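Local coordinates for protein aminotransferase class-III (Sphaerobacter thermophilus DSM 20745, PDB 6K8H) that belongs to the class-III aminotransferases, also named an omega-transaminase, within the pyridoxal-phosphate-dependent superfamily, and assembles as two copies of one chain, at residues A73-H78 / G281-G286; A108-E113 / A327-M332; E256-R261 / G371-I376; P81-A86 / G286-G291. All blocks are in the same frame, centred on the assembly; numbering follows the deposited sequence.

Contact 1 of 4, residues A73-H78 / G281-G286. With PLR ((5-hydroxy-4,6-dimethylpyridin-3-yl)methyl dihydrogen phosphate), chain D.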
loop_
_atom_site.group_PDB
_atom_site.type_symbol
_atom_site.label_atom_id
_atom_site.label_comp_id
_atom_site.label_asym_id
_atom_site.label_seq_id
_atom_site.Cartn_x
_atom_site.Cartn_y
_atom_site.Cartn_z
ATOM N N ALA B 73 -3.331 -8.191 12.927
ATOM C CA ALA B 73 -2.656 -8.773 11.766
ATOM C C ALA B 73 -1.884 -10.044 12.118
ATOM O O ALA B 73 -1.809 -10.972 11.308
ATOM C CB ALA B 73 -1.719 -7.749 11.123
ATOM N N LEU B 74 -1.247 -10.086 13.279
ATOM C CA LEU B 74 -0.361 -11.198 13.627
ATOM C C LEU B 74 -1.130 -12.183 14.501
ATOM O O LEU B 74 -0.947 -12.272 15.716
ATOM C CB LEU B 74 0.913 -10.680 14.297
ATOM C CG LEU B 74 2.004 -10.314 13.282
ATOM C CD1 LEU B 74 1.596 -9.101 12.422
ATOM C CD2 LEU B 74 3.311 -10.060 13.999
ATOM N N ILE B 75 -1.984 -12.966 13.845
ATOM C CA ILE B 75 -2.812 -13.921 14.570
ATOM C C ILE B 75 -1.966 -15.009 15.218
ATOM O O ILE B 75 -2.425 -15.662 16.158
ATOM C CB ILE B 75 -3.891 -14.490 13.627
ATOM C CG1 ILE B 75 -4.919 -15.335 14.411
ATOM C CG2 ILE B 75 -3.247 -15.244 12.468
ATOM C CD1 ILE B 75 -6.308 -15.313 13.799
ATOM N N HIS B 76 -0.744 -15.247 14.735
ATOM C CA HIS B 76 0.137 -16.229 15.361
ATOM C C HIS B 76 1.149 -15.599 16.308
ATOM O O HIS B 76 2.091 -16.276 16.730
ATOM C CB HIS B 76 0.853 -17.069 14.301
ATOM C CG HIS B 76 -0.085 -17.874 13.462
ATOM N ND1 HIS B 76 -0.957 -18.797 14.000
ATOM C CD2 HIS B 76 -0.318 -17.869 12.130
ATOM C CE1 HIS B 76 -1.674 -19.340 13.031
ATOM N NE2 HIS B 76 -1.310 -18.786 11.887
ATOM N N GLY B 77 0.985 -14.329 16.650
ATOM C CA GLY B 77 1.878 -13.703 17.609
ATOM C C GLY B 77 3.227 -13.375 17.003
ATOM O O GLY B 77 3.390 -13.323 15.791
ATOM N N HIS B 78 4.216 -13.177 17.873
ATOM C CA HIS B 78 5.510 -12.642 17.458
ATOM C C HIS B 78 6.493 -13.748 17.104
ATOM O O HIS B 78 6.589 -14.758 17.806
ATOM C CB HIS B 78 6.127 -11.779 18.559
ATOM C CG HIS B 78 5.323 -10.566 18.896
ATOM N ND1 HIS B 78 5.376 -9.405 18.153
ATOM C CD2 HIS B 78 4.422 -10.344 19.880
ATOM C CE1 HIS B 78 4.555 -8.514 18.676
ATOM N NE2 HIS B 78 3.969 -9.055 19.727
ATOM N N GLY B 281 -6.802 -8.187 4.217
ATOM C CA GLY B 281 -5.432 -7.807 4.510
ATOM C C GLY B 281 -5.028 -8.406 5.838
ATOM O O GLY B 281 -5.569 -9.445 6.224
ATOM N N LYS B 282 -4.085 -7.764 6.536
ATOM C CA LYS B 282 -3.662 -8.161 7.880
ATOM C C LYS B 282 -3.263 -9.642 7.969
ATOM O O LYS B 282 -2.151 -10.005 7.542
ATOM C CB LYS B 282 -4.765 -7.780 8.879
ATOM C CG LYS B 282 -4.951 -6.246 8.985
ATOM C CD LYS B 282 -5.814 -5.805 10.168
ATOM C CE LYS B 282 -5.565 -4.325 10.567
ATOM N NZ LYS B 282 -6.328 -3.324 9.744
ATOM N N ILE B 283 -4.120 -10.502 8.510
ATOM C CA ILE B 283 -3.652 -11.894 8.793
ATOM C C ILE B 283 -3.157 -12.600 7.526
ATOM O O ILE B 283 -2.229 -13.396 7.635
ATOM C CB ILE B 283 -4.742 -12.731 9.492
ATOM C CG1 ILE B 283 -5.877 -13.100 8.536
ATOM C CG2 ILE B 283 -5.244 -12.041 10.750
ATOM C CD1 ILE B 283 -6.750 -14.214 9.033
ATOM N N ILE B 284 -3.700 -12.247 6.367
ATOM C CA ILE B 284 -3.465 -13.069 5.189
ATOM C C ILE B 284 -2.042 -12.885 4.686
ATOM O O ILE B 284 -1.646 -13.531 3.712
ATOM C CB ILE B 284 -4.484 -12.770 4.065
ATOM C CG1 ILE B 284 -4.392 -11.312 3.606
ATOM C CG2 ILE B 284 -5.886 -13.075 4.505
ATOM C CD1 ILE B 284 -4.969 -11.085 2.209
ATOM N N GLY B 285 -1.263 -12.010 5.325
ATOM C CA GLY B 285 0.124 -11.844 4.921
ATOM C C GLY B 285 1.163 -12.415 5.853
ATOM O O GLY B 285 2.370 -12.191 5.620
ATOM N N GLY B 286 0.775 -13.123 6.910
ATOM C CA GLY B 286 1.731 -13.697 7.847
ATOM C C GLY B 286 2.582 -12.702 8.609
ATOM O O GLY B 286 3.647 -13.073 9.109
HETATM N N1 PLR D . -10.219 -1.884 6.695
HETATM C C2 PLR D . -10.300 -2.211 7.980
HETATM C C2A PLR D . -11.599 -2.708 8.524
HETATM C C3 PLR D . -9.172 -2.111 8.806
HETATM O O3 PLR D . -9.288 -2.462 10.102
HETATM C C4 PLR D . -7.954 -1.650 8.268
HETATM C C4A PLR D . -6.768 -1.548 9.119
HETATM C C5 PLR D . -7.902 -1.321 6.909
HETATM C C6 PLR D . -9.055 -1.437 6.181
HETATM C C5A PLR D . -6.643 -0.798 6.271
HETATM O O4P PLR D . -5.567 -1.776 6.132
HETATM P P PLR D . -4.042 -1.265 6.089
HETATM O O1P PLR D . -4.000 -0.245 4.998
HETATM O O2P PLR D . -3.766 -0.672 7.422
HETATM O O3P PLR D . -3.197 -2.466 5.808
HETATM O O HOH W 1 -0.738 -13.444 10.065
#
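Ala73 and Lys282 bring their backbones within 4.1 Å of each other, CA to CA, where the loop 73-78 passes just ahead of the short 3-10 turn 283-285. Just after Ala73 the chain reverses in a type I beta turn from Leu74 to Gly77, the last at a positive phi that suits glycine. The methyl CB of Ala73 lies 3.8 Å from Lys282 CB; so small a side chain lets the lysine pass close alongside. With CG beside its backbone N (chi1 -66°), the Lys282 chain runs on past alanine and bends at its last torsion to bring NZ to the ligand, where it is covalently bonded to C4A of PLR, modelled at 1.9 Å, longer than an ordinary C-N bond. The site is that of the fold type I pyridoxal-phosphate-dependent enzymes, at the end of strand 277-281 in the seven-stranded mixed sheet, and Thr317 of the second subunit packs on the same lysine. The other half of the contact centres on the carbonyl of Ala73. Its O receives a CA-H...O approach from Ile283 CA at 3.3 Å, with an angle of 153° at the hydrogen. One water donates both to Ala73 O at 3.0 Å and to Ile283 O at 2.9 Å, bridging two carbonyl oxygens, both acceptors, which could not bond each other directly. Ile75 CB meets Ile283 CG2 at 4.0 Å, the two branched chains lying at a slant. Ile75 CG2 also rests near the rim of one face of the His76 ring, whose ND1 bonds to Thr423 OG1.

Contact 2 of 4, residues A108-E113 / A327-M332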
loop_
_atom_site.group_PDB
_atom_site.type_symbol
_atom_site.label_atom_id
_atom_site.label_comp_id
_atom_site.label_asym_id
_atom_site.label_seq_id
_atom_site.Cartn_x
_atom_site.Cartn_y
_atom_site.Cartn_z
ATOM N N ALA B 108 -3.838 -17.699 -3.597
ATOM C CA ALA B 108 -5.159 -17.498 -4.181
ATOM C C ALA B 108 -5.998 -18.775 -4.121
ATOM O O ALA B 108 -7.208 -18.722 -3.848
ATOM C CB ALA B 108 -5.015 -16.989 -5.617
ATOM N N GLU B 109 -5.376 -19.934 -4.372
ATOM C CA GLU B 109 -6.089 -21.203 -4.266
ATOM C C GLU B 109 -6.619 -21.422 -2.848
ATOM O O GLU B 109 -7.781 -21.809 -2.663
ATOM C CB GLU B 109 -5.172 -22.347 -4.715
ATOM C CG GLU B 109 -5.204 -22.572 -6.239
ATOM C CD GLU B 109 -4.052 -23.432 -6.768
ATOM O OE1 GLU B 109 -3.138 -23.776 -5.989
ATOM O OE2 GLU B 109 -4.063 -23.749 -7.978
ATOM N N LEU B 110 -5.800 -21.138 -1.828
ATOM C CA LEU B 110 -6.289 -21.298 -0.457
ATOM C C LEU B 110 -7.464 -20.359 -0.160
ATOM O O LEU B 110 -8.503 -20.788 0.370
ATOM C CB LEU B 110 -5.153 -21.073 0.544
ATOM C CG LEU B 110 -5.510 -21.271 2.029
ATOM C CD1 LEU B 110 -4.295 -21.783 2.822
ATOM C CD2 LEU B 110 -6.057 -19.986 2.660
ATOM N N LEU B 111 -7.306 -19.062 -0.466
ATOM C CA LEU B 111 -8.366 -18.099 -0.157
ATOM C C LEU B 111 -9.662 -18.435 -0.889
ATOM O O LEU B 111 -10.748 -18.353 -0.304
ATOM C CB LEU B 111 -7.929 -16.670 -0.509
ATOM C CG LEU B 111 -6.880 -16.040 0.420
ATOM C CD1 LEU B 111 -6.473 -14.649 -0.086
ATOM C CD2 LEU B 111 -7.392 -15.965 1.842
ATOM N N THR B 112 -9.584 -18.787 -2.174
ATOM C CA THR B 112 -10.821 -19.093 -2.888
ATOM C C THR B 112 -11.423 -20.412 -2.417
ATOM O O THR B 112 -12.649 -20.572 -2.455
ATOM C CB THR B 112 -10.607 -19.117 -4.415
ATOM O OG1 THR B 112 -9.555 -20.025 -4.754
ATOM C CG2 THR B 112 -10.272 -17.727 -4.947
ATOM N N GLU B 113 -10.600 -21.356 -1.942
ATOM C CA GLU B 113 -11.164 -22.598 -1.421
ATOM C C GLU B 113 -11.925 -22.350 -0.126
ATOM O O GLU B 113 -12.970 -22.969 0.114
ATOM C CB GLU B 113 -10.061 -23.636 -1.192
ATOM C CG GLU B 113 -9.730 -24.489 -2.417
ATOM C CD GLU B 113 -8.276 -24.983 -2.448
ATOM O OE1 GLU B 113 -7.673 -25.205 -1.363
ATOM O OE2 GLU B 113 -7.741 -25.157 -3.570
ATOM N N ALA B 327 4.630 -16.269 3.414
ATOM C CA ALA B 327 4.270 -16.057 4.812
ATOM C C ALA B 327 2.757 -16.146 5.011
ATOM O O ALA B 327 2.283 -16.719 6.003
ATOM C CB ALA B 327 4.805 -14.709 5.289
ATOM N N GLY B 328 1.984 -15.601 4.069
ATOM C CA GLY B 328 0.539 -15.709 4.148
ATOM C C GLY B 328 0.048 -17.135 3.987
ATOM O O GLY B 328 -0.853 -17.572 4.706
ATOM N N LEU B 329 0.622 -17.880 3.038
ATOM C CA LEU B 329 0.251 -19.285 2.875
ATOM C C LEU B 329 0.488 -20.067 4.162
ATOM O O LEU B 329 -0.372 -20.844 4.598
ATOM C CB LEU B 329 1.029 -19.913 1.712
ATOM C CG LEU B 329 0.468 -21.290 1.325
ATOM C CD1 LEU B 329 -0.956 -21.142 0.793
ATOM C CD2 LEU B 329 1.351 -22.011 0.318
ATOM N N THR B 330 1.651 -19.870 4.789
ATOM C CA THR B 330 1.947 -20.574 6.041
ATOM C C THR B 330 0.991 -20.156 7.153
ATOM O O THR B 330 0.414 -21.008 7.849
ATOM C CB THR B 330 3.400 -20.314 6.445
ATOM O OG1 THR B 330 4.251 -20.604 5.330
ATOM C CG2 THR B 330 3.815 -21.176 7.632
ATOM N N ALA B 331 0.798 -18.841 7.328
ATOM C CA ALA B 331 -0.094 -18.351 8.382
ATOM C C ALA B 331 -1.494 -18.926 8.232
ATOM O O ALA B 331 -2.097 -19.399 9.204
ATOM C CB ALA B 331 -0.149 -16.821 8.357
ATOM N N MET B 332 -2.023 -18.911 7.008
ATOM C CA MET B 332 -3.376 -19.400 6.798
ATOM C C MET B 332 -3.444 -20.912 6.949
ATOM O O MET B 332 -4.406 -21.430 7.522
ATOM C CB MET B 332 -3.883 -18.962 5.424
ATOM C CG MET B 332 -4.027 -17.458 5.265
ATOM S SD MET B 332 -5.034 -16.681 6.551
ATOM C CE MET B 332 -6.663 -17.286 6.101
#
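Leu110 meets Leu329 and Met332 with no ring or other flat side chain between them; the flat group used on both faces is the carbonyl of Ala108, at the back of the first helix. Thr112 N reaches Ala108 O from one face of its plane and Thr112 OG1 from the other, the hydroxyl bond being 2.8 Å long and tilted 26° from the plane. This keeps the threonine hydroxyl bonded to its own helix, on the side where Val29 of the second subunit packs. The contact itself is a leucine of helix 102-114 laid against helix 322-334; the nearest CA atoms of segments 108-113 and 327-332, those of Leu110 and Leu329, are 7.6 Å apart. With CG anti to its backbone N (chi1 -177°), Leu110 reaches toward the other helix, and both its methyls meet Met332 CB. CD2 lies against Met332 CB at 3.7 Å, while CD1 lies 3.9 Å from that same Met332 CB and touches Leu329 CD1 at 4.0 Å. The methionine is bent at chi2 and chi3, which carries its sulfur away from the leucine and toward Ile283. Leucine and methionine suit this seam: the two methyls of leucine settle on the CB and CG methylenes of methionine, whose flexible end can turn elsewhere. Glu109, the residue before, instead forms a salt bridge with Arg25 of the second subunit. Because only carbon atoms meet across this interface, its cohesion rests on dispersion and exclusion of water, which set no strict bond direction between the helices.

Contact 3 of 4, residues E256-R261 / G371-I376; sequences EVISLR and GSLFHI. With PLR ((5-hydroxy-4,6-dimethylpyridin-3-yl)methyl dihydrogen phosphate), chain D.
One wall of the PLR pocket, formed by Val257 and Ile258, continues into the three-stranded antiparallel sheet through Ile258 and Arg261, which meet Leu373 and Ser372. Val257 lies over one face of the PLR pyridine ring, its CB 3.5 Å from N1, and Ile258 sets CG1 3.2 Å from the ligand's O3. The other branch of Ile258 serves the sheet: CG2, anti to the backbone N, touches Leu373 CD1 at 4.0 Å. Beyond it CD of Arg261 passes Leu373 CD2 at 3.7 Å, and the bends at chi2 and chi3 turn the guanidinium to Ser372. There NH2 donates to Ser372 OG over 2.8 Å, with an N-H...O angle of 152° and the oxygen 12° from the guanidinium plane. A serine suits this place because its short hydroxyl also hydrogen-bonds a water, 2.6 Å from OG, which in turn donates to Arg261 O at 2.9 Å. The same guanidinium gives NH1 to Thr72 O and NH2 to Leu421 O. The buried group is thus met by neutral acceptors, a hydroxyl and two carbonyls, whose dipoles would be expected to stabilise its charge; bonds from both NH1 and NH2 limit its rotation.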
loop_
_atom_site.group_PDB
_atom_site.type_symbol
_atom_site.label_atom_id
_atom_site.label_comp_id
_atom_site.label_asym_id
_atom_site.label_seq_id
_atom_site.Cartn_x
_atom_site.Cartn_y
_atom_site.Cartn_z
ATOM N N GLU B 256 -13.400 -6.995 5.074
ATOM C CA GLU B 256 -12.997 -7.988 6.061
ATOM C C GLU B 256 -11.507 -7.910 6.376
ATOM O O GLU B 256 -10.896 -8.919 6.732
ATOM C CB GLU B 256 -13.374 -9.399 5.604
ATOM C CG GLU B 256 -14.881 -9.600 5.401
ATOM C CD GLU B 256 -15.403 -10.915 6.000
ATOM O OE1 GLU B 256 -14.989 -11.288 7.128
ATOM O OE2 GLU B 256 -16.237 -11.567 5.340
ATOM N N VAL B 257 -10.903 -6.725 6.240
ATOM C CA VAL B 257 -9.474 -6.605 6.521
ATOM C C VAL B 257 -9.175 -7.061 7.947
ATOM O O VAL B 257 -8.158 -7.720 8.198
ATOM C CB VAL B 257 -8.990 -5.165 6.252
ATOM C CG1 VAL B 257 -7.560 -4.970 6.748
ATOM C CG2 VAL B 257 -9.059 -4.862 4.754
ATOM N N ILE B 258 -10.079 -6.779 8.884
ATOM C CA ILE B 258 -10.013 -7.356 10.222
ATOM C C ILE B 258 -10.913 -8.585 10.365
ATOM O O ILE B 258 -10.499 -9.584 10.953
ATOM C CB ILE B 258 -10.359 -6.304 11.302
ATOM C CG1 ILE B 258 -9.164 -5.369 11.547
ATOM C CG2 ILE B 258 -10.758 -6.995 12.621
ATOM C CD1 ILE B 258 -9.362 -4.411 12.728
ATOM N N SER B 259 -12.160 -8.524 9.879
ATOM C CA SER B 259 -13.157 -9.531 10.263
ATOM C C SER B 259 -12.921 -10.903 9.631
ATOM O O SER B 259 -13.587 -11.867 10.039
ATOM C CB SER B 259 -14.581 -9.036 9.987
ATOM O OG SER B 259 -14.879 -9.065 8.605
ATOM N N LEU B 260 -12.051 -11.015 8.620
ATOM C CA LEU B 260 -11.869 -12.305 7.954
ATOM C C LEU B 260 -11.417 -13.381 8.932
ATOM O O LEU B 260 -11.662 -14.569 8.701
ATOM C CB LEU B 260 -10.853 -12.187 6.813
ATOM C CG LEU B 260 -10.841 -13.303 5.759
ATOM C CD1 LEU B 260 -11.961 -13.132 4.741
ATOM C CD2 LEU B 260 -9.480 -13.369 5.048
ATOM N N ARG B 261 -10.822 -12.965 10.044
ATOM C CA ARG B 261 -10.291 -13.929 11.041
ATOM C C ARG B 261 -11.423 -14.499 11.907
ATOM O O ARG B 261 -11.106 -15.295 12.777
ATOM C CB ARG B 261 -9.241 -13.262 11.933
ATOM C CG ARG B 261 -9.826 -12.313 12.965
ATOM C CD ARG B 261 -9.109 -12.399 14.297
ATOM N NE ARG B 261 -7.735 -11.932 14.246
ATOM C CZ ARG B 261 -6.845 -12.122 15.208
ATOM N NH1 ARG B 261 -5.617 -11.658 15.066
ATOM N NH2 ARG B 261 -7.179 -12.785 16.296
ATOM N N GLY B 371 -15.361 -15.041 17.860
ATOM C CA GLY B 371 -14.104 -15.737 17.641
ATOM C C GLY B 371 -13.048 -15.199 18.595
ATOM O O GLY B 371 -13.278 -15.093 19.805
ATOM N N SER B 372 -11.911 -14.760 18.050
ATOM C CA SER B 372 -10.792 -14.290 18.860
ATOM C C SER B 372 -10.720 -12.769 18.958
ATOM O O SER B 372 -9.667 -12.232 19.326
ATOM C CB SER B 372 -9.471 -14.830 18.303
ATOM O OG SER B 372 -9.343 -14.503 16.934
ATOM N N LEU B 373 -11.811 -12.066 18.660
ATOM C CA LEU B 373 -11.882 -10.616 18.774
ATOM C C LEU B 373 -12.832 -10.241 19.904
ATOM O O LEU B 373 -13.897 -10.851 20.052
ATOM C CB LEU B 373 -12.375 -9.988 17.464
ATOM C CG LEU B 373 -11.540 -10.228 16.204
ATOM C CD1 LEU B 373 -12.316 -9.784 14.973
ATOM C CD2 LEU B 373 -10.241 -9.468 16.301
ATOM N N PHE B 374 -12.467 -9.223 20.682
ATOM C CA PHE B 374 -13.327 -8.790 21.779
ATOM C C PHE B 374 -13.176 -7.288 21.997
ATOM O O PHE B 374 -12.165 -6.680 21.631
ATOM C CB PHE B 374 -13.021 -9.566 23.068
ATOM C CG PHE B 374 -11.647 -9.307 23.623
ATOM C CD1 PHE B 374 -11.427 -8.255 24.496
ATOM C CD2 PHE B 374 -10.580 -10.120 23.279
ATOM C CE1 PHE B 374 -10.173 -8.008 25.003
ATOM C CE2 PHE B 374 -9.327 -9.884 23.784
ATOM C CZ PHE B 374 -9.118 -8.831 24.644
ATOM N N HIS B 375 -14.195 -6.702 22.623
ATOM C CA HIS B 375 -14.239 -5.267 22.921
ATOM C C HIS B 375 -14.907 -5.095 24.281
ATOM O O HIS B 375 -16.065 -5.499 24.456
ATOM C CB HIS B 375 -15.017 -4.505 21.833
ATOM C CG HIS B 375 -14.667 -3.049 21.721
ATOM N ND1 HIS B 375 -14.500 -2.230 22.818
ATOM C CD2 HIS B 375 -14.470 -2.262 20.635
ATOM C CE1 HIS B 375 -14.211 -1.004 22.416
ATOM N NE2 HIS B 375 -14.175 -0.997 21.095
ATOM N N ILE B 376 -14.169 -4.523 25.250
ATOM C CA ILE B 376 -14.716 -4.195 26.567
ATOM C C ILE B 376 -15.358 -2.815 26.506
ATOM O O ILE B 376 -14.820 -1.889 25.892
ATOM C CB ILE B 376 -13.630 -4.244 27.655
ATOM C CG1 ILE B 376 -12.821 -5.542 27.567
ATOM C CG2 ILE B 376 -14.264 -4.107 29.033
ATOM C CD1 ILE B 376 -11.645 -5.588 28.547
HETATM N N1 PLR D . -10.219 -1.884 6.695
HETATM C C2 PLR D . -10.300 -2.211 7.980
HETATM C C2A PLR D . -11.599 -2.708 8.524
HETATM C C3 PLR D . -9.172 -2.111 8.806
HETATM O O3 PLR D . -9.288 -2.462 10.102
HETATM C C4 PLR D . -7.954 -1.650 8.268
HETATM C C4A PLR D . -6.768 -1.548 9.119
HETATM C C5 PLR D . -7.902 -1.321 6.909
HETATM C C6 PLR D . -9.055 -1.437 6.181
HETATM C C5A PLR D . -6.643 -0.798 6.271
HETATM O O4P PLR D . -5.567 -1.776 6.132
HETATM P P PLR D . -4.042 -1.265 6.089
HETATM O O1P PLR D . -4.000 -0.245 4.998
HETATM O O2P PLR D . -3.766 -0.672 7.422
HETATM O O3P PLR D . -3.197 -2.466 5.808
HETATM O O HOH W 2 -11.021 -15.933 15.572
#

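Contact 4 of 4, residues P81-A86 / G286-G291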
loop_
_atom_site.group_PDB
_atom_site.type_symbol
_atom_site.label_atom_id
_atom_site.label_comp_id
_atom_site.label_asym_id
_atom_site.label_seq_id
_atom_site.Cartn_x
_atom_site.Cartn_y
_atom_site.Cartn_z
ATOM N N PRO B 81 7.738 -19.457 14.481
ATOM C CA PRO B 81 8.847 -20.182 13.835
ATOM C C PRO B 81 8.505 -20.738 12.466
ATOM O O PRO B 81 9.377 -20.759 11.592
ATOM C CB PRO B 81 9.166 -21.316 14.827
ATOM C CG PRO B 81 8.380 -21.043 16.046
ATOM C CD PRO B 81 7.237 -20.159 15.676
ATOM N N ASP B 82 7.284 -21.245 12.265
ATOM C CA ASP B 82 6.934 -21.830 10.968
ATOM C C ASP B 82 6.940 -20.775 9.871
ATOM O O ASP B 82 7.479 -21.001 8.775
ATOM C CB ASP B 82 5.566 -22.504 11.048
ATOM C CG ASP B 82 5.550 -23.668 12.027
ATOM O OD1 ASP B 82 6.624 -24.257 12.255
ATOM O OD2 ASP B 82 4.470 -23.991 12.564
ATOM N N ILE B 83 6.344 -19.613 10.150
ATOM C CA ILE B 83 6.371 -18.514 9.189
ATOM C C ILE B 83 7.811 -18.089 8.910
ATOM O O ILE B 83 8.209 -17.909 7.752
ATOM C CB ILE B 83 5.518 -17.341 9.711
ATOM C CG1 ILE B 83 4.055 -17.769 9.848
ATOM C CG2 ILE B 83 5.625 -16.136 8.799
ATOM C CD1 ILE B 83 3.205 -16.734 10.558
ATOM N N ASN B 84 8.622 -17.943 9.967
ATOM C CA ASN B 84 10.017 -17.534 9.784
ATOM C C ASN B 84 10.794 -18.535 8.935
ATOM O O ASN B 84 11.564 -18.138 8.053
ATOM C CB ASN B 84 10.698 -17.327 11.141
ATOM C CG ASN B 84 10.385 -15.957 11.742
ATOM O OD1 ASN B 84 9.701 -15.142 11.117
ATOM N ND2 ASN B 84 10.874 -15.705 12.952
ATOM N N GLU B 85 10.574 -19.826 9.183
ATOM C CA GLU B 85 11.267 -20.883 8.403
ATOM C C GLU B 85 10.864 -20.795 6.926
ATOM O O GLU B 85 11.753 -20.880 6.078
ATOM C CB GLU B 85 10.920 -22.254 8.972
ATOM C CG GLU B 85 11.732 -22.605 10.201
ATOM C CD GLU B 85 11.308 -23.901 10.867
ATOM O OE1 GLU B 85 10.862 -24.816 10.142
ATOM O OE2 GLU B 85 11.404 -23.982 12.104
ATOM N N ALA B 86 9.573 -20.612 6.638
ATOM C CA ALA B 86 9.142 -20.491 5.242
ATOM C C ALA B 86 9.756 -19.263 4.567
ATOM O O ALA B 86 10.225 -19.328 3.417
ATOM C CB ALA B 86 7.620 -20.434 5.174
ATOM N N GLY B 286 0.775 -13.123 6.910
ATOM C CA GLY B 286 1.731 -13.697 7.847
ATOM C C GLY B 286 2.582 -12.702 8.609
ATOM O O GLY B 286 3.647 -13.073 9.109
ATOM N N GLY B 287 2.160 -11.439 8.686
ATOM C CA GLY B 287 2.949 -10.384 9.296
ATOM C C GLY B 287 3.647 -9.468 8.311
ATOM O O GLY B 287 4.306 -8.515 8.732
ATOM N N PHE B 288 3.500 -9.702 7.021
ATOM C CA PHE B 288 4.153 -8.900 6.008
ATOM C C PHE B 288 3.125 -8.044 5.289
ATOM O O PHE B 288 1.930 -8.352 5.324
ATOM C CB PHE B 288 4.895 -9.822 5.031
ATOM C CG PHE B 288 6.092 -10.498 5.656
ATOM C CD1 PHE B 288 5.935 -11.643 6.423
ATOM C CD2 PHE B 288 7.365 -9.964 5.510
ATOM C CE1 PHE B 288 7.038 -12.252 7.025
ATOM C CE2 PHE B 288 8.466 -10.578 6.106
ATOM C CZ PHE B 288 8.301 -11.716 6.859
ATOM N N PRO B 289 3.540 -6.931 4.673
ATOM C CA PRO B 289 2.561 -6.015 4.068
ATOM C C PRO B 289 1.741 -6.723 2.995
ATOM O O PRO B 289 2.273 -7.466 2.171
ATOM C CB PRO B 289 3.430 -4.893 3.488
ATOM C CG PRO B 289 4.721 -4.963 4.252
ATOM C CD PRO B 289 4.920 -6.424 4.529
ATOM N N VAL B 290 0.431 -6.494 3.020
ATOM C CA VAL B 290 -0.475 -7.291 2.197
ATOM C C VAL B 290 -1.860 -6.664 2.154
ATOM O O VAL B 290 -2.293 -5.993 3.101
ATOM C CB VAL B 290 -0.575 -8.727 2.739
ATOM C CG1 VAL B 290 -1.281 -8.714 4.081
ATOM C CG2 VAL B 290 -1.268 -9.662 1.738
ATOM N N GLY B 291 -2.558 -6.892 1.047
ATOM C CA GLY B 291 -3.997 -6.737 0.970
ATOM C C GLY B 291 -4.488 -7.627 -0.151
ATOM O O GLY B 291 -3.702 -8.218 -0.895
#
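The start of helix 81-91 rests on the glycine-rich loop 286-291, with Ile83 meeting Gly286 and Phe288. Ile83 points its beta carbon at the loop and makes the touch through CG2, which is anti to its backbone N (chi1 -63°, measured to CG1). That methyl comes within 3.7 Å of Gly286 O and its CD1 within 4.0 Å of the same oxygen, so two methyls of the isoleucine approach one carbonyl oxygen from the same side. The same CG2 reaches the ring of Phe288 at its edge, near the ring plane, 4.5 Å from CE1; this is a loose aliphatic contact and not a stack. Having no side chain, Gly286 leaves the isoleucine to lie directly on its backbone; the CA atoms of Ile83 and Gly286 are 6.8 Å apart. Gly286 and Gly287 both have positive phi, Gly287 at 102°, a conformation in which glycine avoids strain against the preceding carbonyl. This loop joins strand 277-281 to strand 291-295, the one antiparallel member next to it in the seven-stranded sheet, and Gly291 starts that strand by backbone bonding with Thr124. Phe288 also packs on Ala327 of helix 322-334 and on Val95 of the second subunit, a broad apolar ring that can touch both at once, while its side chain stays about 11 Å from PLR. At the helix start Ile83 N bonds to Asp80 OD2, and Asp82 forms a salt bridge with Lys334. Asn84, next to the touching isoleucine, gives its ND2 to Leu91 O of the second subunit.

In the fold
From the N terminus, the first segments come in the order 73-78, 81-86, 108-113 and 256-261, and their partners return as 281-286, 286-291, 327-332 and 371-376. Every loop therefore crosses every other; none nests. Contact 1 closes the earliest loop and contact 4, sharing Gly286 with it, the next; together they bring the loop after helix 69-72 and the start of helix 81-91 to the loop between strands 277-281 and 291-295. Contact 2 joins helix 102-114 to helix 322-334, which Met332 and Ala327 tie back to contacts 1 and 4. Contact 3 links the ligand pocket to the C-terminal three-stranded sheet, meeting contact 1 where Lys282 packs on Val257 and Ile258 and Ile75 on Arg261.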